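Local coordinates for potential RNA-dependent RNA polymerase (Human picobirnavirus, PDB 5I62), which catalyses RNA-templated RNA synthesis from ribonucleoside triphosphates, probably serving both transcription and genome replication of a small double-stranded RNA virus, at residues A114-L126 and E279-W293. Sequence-based numbering, arbitrary orientation.
Sequences AKSEWKGVSRLRL and ELLADLLTGQEAVDW
Leu284 CD2 sits over the five-membered ring of Trp118 in a CH-pi contact, 3.3 Å from the centroid and only 7° off the normal. The indole is sandwiched: with CG between the backbone N and the carbonyl carbon (chi1 52°), the ring turns back over Ala114 O and Lys115 CA, which cover its opposite face. Leu280 CD2 meets the rim of the six-membered ring at CZ2, and Leu333 of helix 327-345 also packs on Trp118 and Leu280. Farther along, Leu126 CD1 packs on Leu285 CD2 and Ala290, 3.7 Å from Ala290 CA, and its CD2 on Trp293 CD1.

Helix 271-284 belongs to the palm of the RNA-dependent RNA polymerase fold, following strand 257-261 of the antiparallel palm sheet. The example illustrates how the chain leaving helix 108-116 follows the link between two successive helices, 271-284 and 288-296: Leu124 and Leu285 form a single beta bridge. Leu124 N donates to Leu284 O at 2.7 Å, and Thr286 N returns a bond to Leu124 O.

Outward, Asp283 OD2 takes two donors from different directions. Trp118 NE1 donates to the anti lone pair of OD2, which lies in the indole plane, at 2.9 Å, whereas Arg123 NH1 arrives from above the carboxylate plane at 3.0 Å, forming a salt bridge with the two planes nearly perpendicular (89°). The same NH1 also bonds Asp283 O. At the margin, extended Lys115 runs past Asp283 to a salt bridge from NZ to Glu279 OE2 (3.0 Å), while a water links NZ to Asp283 OD1.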
ATOM      1  N   ALA A 114       0.628  13.265  19.367  1.00 17.37           N
ATOM      2  CA  ALA A 114       1.380  12.632  18.287  1.00 18.86           C
ATOM      3  C   ALA A 114       2.819  13.134  18.255  1.00 19.90           C
ATOM      4  O   ALA A 114       3.764  12.345  18.109  1.00 21.59           O
ATOM      5  CB  ALA A 114       0.682  12.874  16.953  1.00 20.58           C
ATOM      6  N   LYS A 115       3.003  14.455  18.387  1.00 19.67           N
ATOM      7  CA  LYS A 115       4.343  15.042  18.395  1.00 22.29           C
ATOM      8  C   LYS A 115       5.173  14.501  19.551  1.00 23.17           C
ATOM      9  O   LYS A 115       6.389  14.321  19.427  1.00 19.97           O
ATOM     10  CB  LYS A 115       4.256  16.566  18.491  1.00 20.78           C
ATOM     11  CG  LYS A 115       3.673  17.274  17.263  1.00 23.39           C
ATOM     12  CD  LYS A 115       3.693  18.796  17.465  1.00 25.49           C
ATOM     13  CE  LYS A 115       2.874  19.512  16.383  1.00 29.99           C
ATOM     14  NZ  LYS A 115       2.841  21.013  16.534  1.00 28.59           N
ATOM     15  N   SER A 116       4.530  14.266  20.698  1.00 22.92           N
ATOM     16  CA  SER A 116       5.259  13.822  21.878  1.00 23.91           C
ATOM     17  C   SER A 116       5.902  12.464  21.666  1.00 23.70           C
ATOM     18  O   SER A 116       6.922  12.166  22.293  1.00 25.02           O
ATOM     19  CB  SER A 116       4.325  13.777  23.084  1.00 26.92           C
ATOM     20  OG  SER A 116       3.887  15.084  23.372  1.00 37.12           O
ATOM     21  N   GLU A 117       5.330  11.625  20.796  1.00 25.31           N
ATOM     22  CA  GLU A 117       5.934  10.316  20.572  1.00 24.78           C
ATOM     23  C   GLU A 117       7.321  10.406  19.950  1.00 23.83           C
ATOM     24  O   GLU A 117       8.077   9.443  20.041  1.00 24.19           O
ATOM     25  CB  GLU A 117       5.046   9.437  19.704  1.00 26.53           C
ATOM     26  CG  GLU A 117       3.708   9.117  20.320  1.00 27.75           C
ATOM     27  CD  GLU A 117       2.966   8.046  19.540  1.00 34.38           C
ATOM     28  OE1 GLU A 117       2.022   8.399  18.791  1.00 26.44           O
ATOM     29  OE2 GLU A 117       3.340   6.853  19.657  1.00 35.17           O
ATOM     30  N   TRP A 118       7.675  11.522  19.312  1.00 25.04           N
ATOM     31  CA  TRP A 118       9.019  11.672  18.765  1.00 27.81           C
ATOM     32  C   TRP A 118       9.812  12.797  19.434  1.00 28.78           C
ATOM     33  O   TRP A 118      10.720  13.366  18.822  1.00 33.82           O
ATOM     34  CB  TRP A 118       8.977  11.827  17.241  1.00 29.63           C
ATOM     35  CG  TRP A 118       8.068  12.873  16.662  1.00 29.85           C
ATOM     36  CD1 TRP A 118       8.229  14.235  16.713  1.00 31.65           C
ATOM     37  CD2 TRP A 118       6.880  12.641  15.893  1.00 23.60           C
ATOM     38  NE1 TRP A 118       7.207  14.862  16.033  1.00 28.00           N
ATOM     39  CE2 TRP A 118       6.368  13.910  15.518  1.00 25.87           C
ATOM     40  CE3 TRP A 118       6.194  11.490  15.494  1.00 23.84           C
ATOM     41  CZ2 TRP A 118       5.209  14.052  14.764  1.00 23.38           C
ATOM     42  CZ3 TRP A 118       5.048  11.633  14.739  1.00 21.88           C
ATOM     43  CH2 TRP A 118       4.562  12.900  14.383  1.00 23.32           C
ATOM     44  N   LYS A 119       9.492  13.113  20.686  1.00 29.90           N
ATOM     45  CA  LYS A 119      10.336  13.976  21.499  1.00 33.80           C
ATOM     46  C   LYS A 119      11.778  13.484  21.487  1.00 34.10           C
ATOM     47  O   LYS A 119      12.041  12.296  21.668  1.00 33.48           O
ATOM     48  CB  LYS A 119       9.821  13.991  22.934  1.00 35.76           C
ATOM     49  CG  LYS A 119      10.431  15.068  23.791  1.00 42.91           C
ATOM     50  CD  LYS A 119       9.609  16.341  23.656  1.00 53.36           C
ATOM     51  CE  LYS A 119       8.202  16.121  24.221  1.00 56.28           C
ATOM     52  NZ  LYS A 119       7.256  17.246  23.915  1.00 54.33           N
ATOM     53  N   GLY A 120      12.713  14.407  21.288  1.00 37.52           N
ATOM     54  CA  GLY A 120      14.118  14.074  21.325  1.00 41.04           C
ATOM     55  C   GLY A 120      14.669  13.454  20.062  1.00 41.46           C
ATOM     56  O   GLY A 120      15.895  13.300  19.955  1.00 41.18           O
ATOM     57  N   VAL A 121      13.809  13.082  19.110  1.00 38.47           N
ATOM     58  CA  VAL A 121      14.277  12.582  17.823  1.00 38.38           C
ATOM     59  C   VAL A 121      15.140  13.629  17.119  1.00 37.53           C
ATOM     60  O   VAL A 121      14.943  14.842  17.268  1.00 36.73           O
ATOM     61  CB  VAL A 121      13.074  12.172  16.957  1.00 36.45           C
ATOM     62  CG1 VAL A 121      13.493  11.741  15.563  1.00 33.23           C
ATOM     63  CG2 VAL A 121      12.339  11.040  17.633  1.00 42.44           C
ATOM     64  N   SER A 122      16.121  13.148  16.362  1.00 34.10           N
ATOM     65  CA  SER A 122      16.915  14.023  15.517  1.00 36.39           C
ATOM     66  C   SER A 122      16.011  14.626  14.445  1.00 35.53           C
ATOM     67  O   SER A 122      15.426  13.896  13.633  1.00 32.54           O
ATOM     68  CB  SER A 122      18.066  13.241  14.891  1.00 33.25           C
ATOM     69  OG  SER A 122      18.963  12.780  15.893  1.00 38.42           O
ATOM     70  N   ARG A 123      15.876  15.951  14.454  1.00 29.86           N
ATOM     71  CA  ARG A 123      15.039  16.619  13.468  1.00 30.02           C
ATOM     72  C   ARG A 123      15.529  16.316  12.057  1.00 29.29           C
ATOM     73  O   ARG A 123      16.724  16.150  11.807  1.00 28.45           O
ATOM     74  CB  ARG A 123      15.025  18.128  13.701  1.00 25.62           C
ATOM     75  CG  ARG A 123      14.533  18.534  15.075  1.00 33.57           C
ATOM     76  CD  ARG A 123      13.039  18.292  15.212  1.00 32.27           C
ATOM     77  NE  ARG A 123      12.736  17.235  16.173  1.00 34.71           N
ATOM     78  CZ  ARG A 123      11.514  16.987  16.637  1.00 36.85           C
ATOM     79  NH1 ARG A 123      10.491  17.721  16.215  1.00 29.62           N
ATOM     80  NH2 ARG A 123      11.315  16.011  17.515  1.00 39.69           N
ATOM     81  N   LEU A 124      14.584  16.245  11.127  1.00 25.75           N
ATOM     82  CA  LEU A 124      14.890  15.815   9.777  1.00 27.86           C
ATOM     83  C   LEU A 124      15.449  16.978   8.976  1.00 26.32           C
ATOM     84  O   LEU A 124      15.022  18.123   9.127  1.00 27.04           O
ATOM     85  CB  LEU A 124      13.646  15.270   9.090  1.00 22.61           C
ATOM     86  CG  LEU A 124      12.838  14.222   9.849  1.00 31.05           C
ATOM     87  CD1 LEU A 124      11.657  13.804   8.996  1.00 27.76           C
ATOM     88  CD2 LEU A 124      13.711  13.018  10.199  1.00 28.53           C
ATOM     89  N   ARG A 125      16.406  16.680   8.118  1.00 24.91           N
ATOM     90  CA  ARG A 125      16.850  17.647   7.136  1.00 24.36           C
ATOM     91  C   ARG A 125      16.643  17.041   5.761  1.00 20.35           C
ATOM     92  O   ARG A 125      16.675  15.815   5.595  1.00 23.53           O
ATOM     93  CB  ARG A 125      18.306  18.016   7.343  1.00 33.38           C
ATOM     94  CG  ARG A 125      18.762  17.816   8.769  1.00 37.04           C
ATOM     95  CD  ARG A 125      19.933  18.679   9.071  1.00 45.04           C
ATOM     96  NE  ARG A 125      20.333  18.532  10.471  1.00 46.17           N
ATOM     97  CZ  ARG A 125      20.423  19.553  11.333  1.00 50.47           C
ATOM     98  NH1 ARG A 125      20.158  20.819  10.968  1.00 48.80           N
ATOM     99  NH2 ARG A 125      20.782  19.322  12.594  1.00 51.85           N
ATOM    100  N   LEU A 126      16.403  17.908   4.785  1.00 23.16           N
ATOM    101  CA  LEU A 126      16.214  17.447   3.420  1.00 22.19           C
ATOM    102  C   LEU A 126      17.489  16.795   2.917  1.00 25.15           C
ATOM    103  O   LEU A 126      18.583  17.335   3.088  1.00 27.76           O
ATOM    104  CB  LEU A 126      15.838  18.610   2.510  1.00 25.16           C
ATOM    105  CG  LEU A 126      14.348  18.880   2.314  1.00 21.50           C
ATOM    106  CD1 LEU A 126      13.763  19.471   3.593  1.00 25.26           C
ATOM    107  CD2 LEU A 126      14.156  19.824   1.125  1.00 23.16           C
ATOM    108  N   GLU A 279       1.482  20.111   9.686  1.00 18.04           N
ATOM    109  CA  GLU A 279       1.917  20.539  11.012  1.00 19.77           C
ATOM    110  C   GLU A 279       2.885  19.535  11.632  1.00 19.24           C
ATOM    111  O   GLU A 279       3.881  19.922  12.255  1.00 18.46           O
ATOM    112  CB  GLU A 279       0.707  20.755  11.930  1.00 24.06           C
ATOM    113  CG  GLU A 279       1.117  21.375  13.250  1.00 30.89           C
ATOM    114  CD  GLU A 279      -0.053  21.732  14.160  1.00 37.78           C
ATOM    115  OE1 GLU A 279      -1.197  21.849  13.670  1.00 39.16           O
ATOM    116  OE2 GLU A 279       0.181  21.907  15.377  1.00 39.47           O
ATOM    117  N   LEU A 280       2.590  18.240  11.503  1.00 17.02           N
ATOM    118  CA  LEU A 280       3.496  17.220  12.028  1.00 16.71           C
ATOM    119  C   LEU A 280       4.843  17.264  11.320  1.00 18.77           C
ATOM    120  O   LEU A 280       5.901  17.138  11.952  1.00 18.66           O
ATOM    121  CB  LEU A 280       2.866  15.842  11.883  1.00 16.92           C
ATOM    122  CG  LEU A 280       1.556  15.655  12.646  1.00 20.77           C
ATOM    123  CD1 LEU A 280       0.958  14.291  12.306  1.00 18.04           C
ATOM    124  CD2 LEU A 280       1.806  15.786  14.141  1.00 17.49           C
ATOM    125  N   LEU A 281       4.817  17.396   9.988  1.00 17.56           N
ATOM    126  CA  LEU A 281       6.061  17.485   9.226  1.00 19.87           C
ATOM    127  C   LEU A 281       6.861  18.724   9.619  1.00 19.98           C
ATOM    128  O   LEU A 281       8.092  18.668   9.731  1.00 20.02           O
ATOM    129  CB  LEU A 281       5.758  17.505   7.727  1.00 17.55           C
ATOM    130  CG  LEU A 281       5.263  16.163   7.208  1.00 19.91           C
ATOM    131  CD1 LEU A 281       4.891  16.292   5.729  1.00 19.74           C
ATOM    132  CD2 LEU A 281       6.358  15.143   7.404  1.00 17.98           C
ATOM    133  N   ALA A 282       6.180  19.851   9.838  1.00 16.90           N
ATOM    134  CA  ALA A 282       6.896  21.059  10.235  1.00 20.89           C
ATOM    135  C   ALA A 282       7.563  20.876  11.596  1.00 22.10           C
ATOM    136  O   ALA A 282       8.655  21.406  11.840  1.00 21.71           O
ATOM    137  CB  ALA A 282       5.950  22.259  10.239  1.00 23.66           C
ATOM    138  N   ASP A 283       6.929  20.114  12.493  1.00 20.17           N
ATOM    139  CA  ASP A 283       7.556  19.790  13.772  1.00 21.93           C
ATOM    140  C   ASP A 283       8.803  18.935  13.578  1.00 23.81           C
ATOM    141  O   ASP A 283       9.840  19.172  14.208  1.00 24.06           O
ATOM    142  CB  ASP A 283       6.557  19.061  14.680  1.00 22.34           C
ATOM    143  CG  ASP A 283       7.087  18.879  16.098  1.00 27.30           C
ATOM    144  OD1 ASP A 283       7.145  19.878  16.836  1.00 29.14           O
ATOM    145  OD2 ASP A 283       7.472  17.749  16.464  1.00 26.11           O
ATOM    146  N   LEU A 284       8.712  17.924  12.712  1.00 19.70           N
ATOM    147  CA  LEU A 284       9.813  16.984  12.510  1.00 22.74           C
ATOM    148  C   LEU A 284      10.992  17.617  11.778  1.00 20.77           C
ATOM    149  O   LEU A 284      12.137  17.183  11.955  1.00 19.44           O
ATOM    150  CB  LEU A 284       9.316  15.767  11.729  1.00 19.31           C
ATOM    151  CG  LEU A 284       8.393  14.797  12.483  1.00 23.40           C
ATOM    152  CD1 LEU A 284       7.671  13.851  11.518  1.00 21.51           C
ATOM    153  CD2 LEU A 284       9.209  13.989  13.454  1.00 23.54           C
ATOM    154  N   LEU A 285      10.737  18.611  10.942  1.00 18.64           N
ATOM    155  CA  LEU A 285      11.761  19.144  10.055  1.00 22.15           C
ATOM    156  C   LEU A 285      12.459  20.346  10.684  1.00 26.69           C
ATOM    157  O   LEU A 285      11.935  20.998  11.583  1.00 22.95           O
ATOM    158  CB  LEU A 285      11.154  19.548   8.718  1.00 18.51           C
ATOM    159  CG  LEU A 285      10.804  18.427   7.740  1.00 22.07           C
ATOM    160  CD1 LEU A 285       9.736  18.926   6.775  1.00 23.01           C
ATOM    161  CD2 LEU A 285      12.051  17.990   6.976  1.00 20.34           C
ATOM    162  N   THR A 286      13.646  20.654  10.169  1.00 28.05           N
ATOM    163  CA  THR A 286      14.367  21.850  10.566  1.00 27.28           C
ATOM    164  C   THR A 286      15.112  22.403   9.358  1.00 28.07           C
ATOM    165  O   THR A 286      15.544  21.648   8.489  1.00 24.72           O
ATOM    166  CB  THR A 286      15.335  21.545  11.723  1.00 29.32           C
ATOM    167  OG1 THR A 286      15.964  22.752  12.152  1.00 33.10           O
ATOM    168  CG2 THR A 286      16.399  20.545  11.283  1.00 33.46           C
ATOM    169  N   GLY A 287      15.211  23.723   9.287  1.00 32.28           N
ATOM    170  CA  GLY A 287      15.978  24.392   8.254  1.00 34.94           C
ATOM    171  C   GLY A 287      15.100  25.214   7.315  1.00 36.56           C
ATOM    172  O   GLY A 287      13.899  24.971   7.160  1.00 35.53           O
ATOM    173  N   GLN A 288      15.733  26.202   6.667  1.00 39.60           N
ATOM    174  CA  GLN A 288      15.016  27.044   5.710  1.00 40.95           C
ATOM    175  C   GLN A 288      14.586  26.251   4.484  1.00 36.42           C
ATOM    176  O   GLN A 288      13.517  26.508   3.915  1.00 34.80           O
ATOM    177  CB  GLN A 288      15.882  28.231   5.283  1.00 43.93           C
ATOM    178  CG  GLN A 288      15.150  29.239   4.389  1.00 44.13           C
ATOM    179  CD  GLN A 288      13.931  29.839   5.065  1.00 47.98           C
ATOM    180  OE1 GLN A 288      13.964  30.174   6.254  1.00 52.30           O
ATOM    181  NE2 GLN A 288      12.842  29.976   4.312  1.00 47.17           N
ATOM    182  N   GLU A 289      15.424  25.307   4.040  1.00 32.56           N
ATOM    183  CA  GLU A 289      15.041  24.446   2.928  1.00 33.06           C
ATOM    184  C   GLU A 289      13.761  23.691   3.249  1.00 29.91           C
ATOM    185  O   GLU A 289      12.953  23.415   2.354  1.00 26.80           O
ATOM    186  CB  GLU A 289      16.158  23.457   2.593  1.00 39.39           C
ATOM    187  CG  GLU A 289      17.548  24.055   2.442  1.00 47.61           C
ATOM    188  CD  GLU A 289      18.261  24.249   3.787  1.00 55.61           C
ATOM    189  OE1 GLU A 289      19.510  24.134   3.806  1.00 59.54           O
ATOM    190  OE2 GLU A 289      17.585  24.520   4.817  1.00 56.17           O
ATOM    191  N   ALA A 290      13.570  23.340   4.524  1.00 26.24           N
ATOM    192  CA  ALA A 290      12.345  22.660   4.933  1.00 27.85           C
ATOM    193  C   ALA A 290      11.141  23.595   4.866  1.00 26.68           C
ATOM    194  O   ALA A 290      10.067  23.190   4.410  1.00 21.94           O
ATOM    195  CB  ALA A 290      12.507  22.081   6.332  1.00 23.91           C
ATOM    196  N   VAL A 291      11.302  24.845   5.315  1.00 27.80           N
ATOM    197  CA  VAL A 291      10.222  25.829   5.209  1.00 29.37           C
ATOM    198  C   VAL A 291       9.748  25.940   3.767  1.00 30.78           C
ATOM    199  O   VAL A 291       8.538  25.967   3.492  1.00 29.52           O
ATOM    200  CB  VAL A 291      10.678  27.201   5.750  1.00 36.19           C
ATOM    201  CG1 VAL A 291       9.560  28.236   5.603  1.00 36.88           C
ATOM    202  CG2 VAL A 291      11.132  27.101   7.198  1.00 33.20           C
ATOM    203  N   ASP A 292      10.691  25.979   2.822  1.00 26.81           N
ATOM    204  CA  ASP A 292      10.339  26.101   1.411  1.00 29.84           C
ATOM    205  C   ASP A 292       9.639  24.855   0.893  1.00 24.92           C
ATOM    206  O   ASP A 292       8.670  24.954   0.134  1.00 27.63           O
ATOM    207  CB  ASP A 292      11.587  26.367   0.586  1.00 34.16           C
ATOM    208  CG  ASP A 292      11.923  27.830   0.522  1.00 46.14           C
ATOM    209  OD1 ASP A 292      10.977  28.647   0.504  1.00 54.82           O
ATOM    210  OD2 ASP A 292      13.124  28.167   0.528  1.00 47.83           O
ATOM    211  N   TRP A 293      10.159  23.681   1.252  1.00 23.34           N
ATOM    212  CA  TRP A 293       9.542  22.416   0.880  1.00 20.09           C
ATOM    213  C   TRP A 293       8.084  22.347   1.334  1.00 20.94           C
ATOM    214  O   TRP A 293       7.216  21.875   0.590  1.00 19.87           O
ATOM    215  CB  TRP A 293      10.351  21.269   1.479  1.00 17.63           C
ATOM    216  CG  TRP A 293       9.897  19.903   1.068  1.00 18.58           C
ATOM    217  CD1 TRP A 293      10.380  19.153   0.024  1.00 16.42           C
ATOM    218  CD2 TRP A 293       8.875  19.114   1.692  1.00 17.10           C
ATOM    219  NE1 TRP A 293       9.722  17.953  -0.035  1.00 15.21           N
ATOM    220  CE2 TRP A 293       8.789  17.900   0.972  1.00 16.80           C
ATOM    221  CE3 TRP A 293       8.027  19.312   2.795  1.00 19.79           C
ATOM    222  CZ2 TRP A 293       7.892  16.885   1.318  1.00 14.63           C
ATOM    223  CZ3 TRP A 293       7.127  18.307   3.132  1.00 18.48           C
ATOM    224  CH2 TRP A 293       7.072  17.106   2.396  1.00 16.50           C
TER
HETATM  225  O   HOH W   1       4.447  22.176  13.839  1.00 31.35           O
HETATM  226  O   HOH W   2       5.604  21.873  16.521  1.00 38.27           O
HETATM  227  O   HOH W   3       8.297  16.500  18.808  1.00 41.22           O
HETATM  228  O   HOH W   4      16.432  20.908   5.504  1.00 39.68           O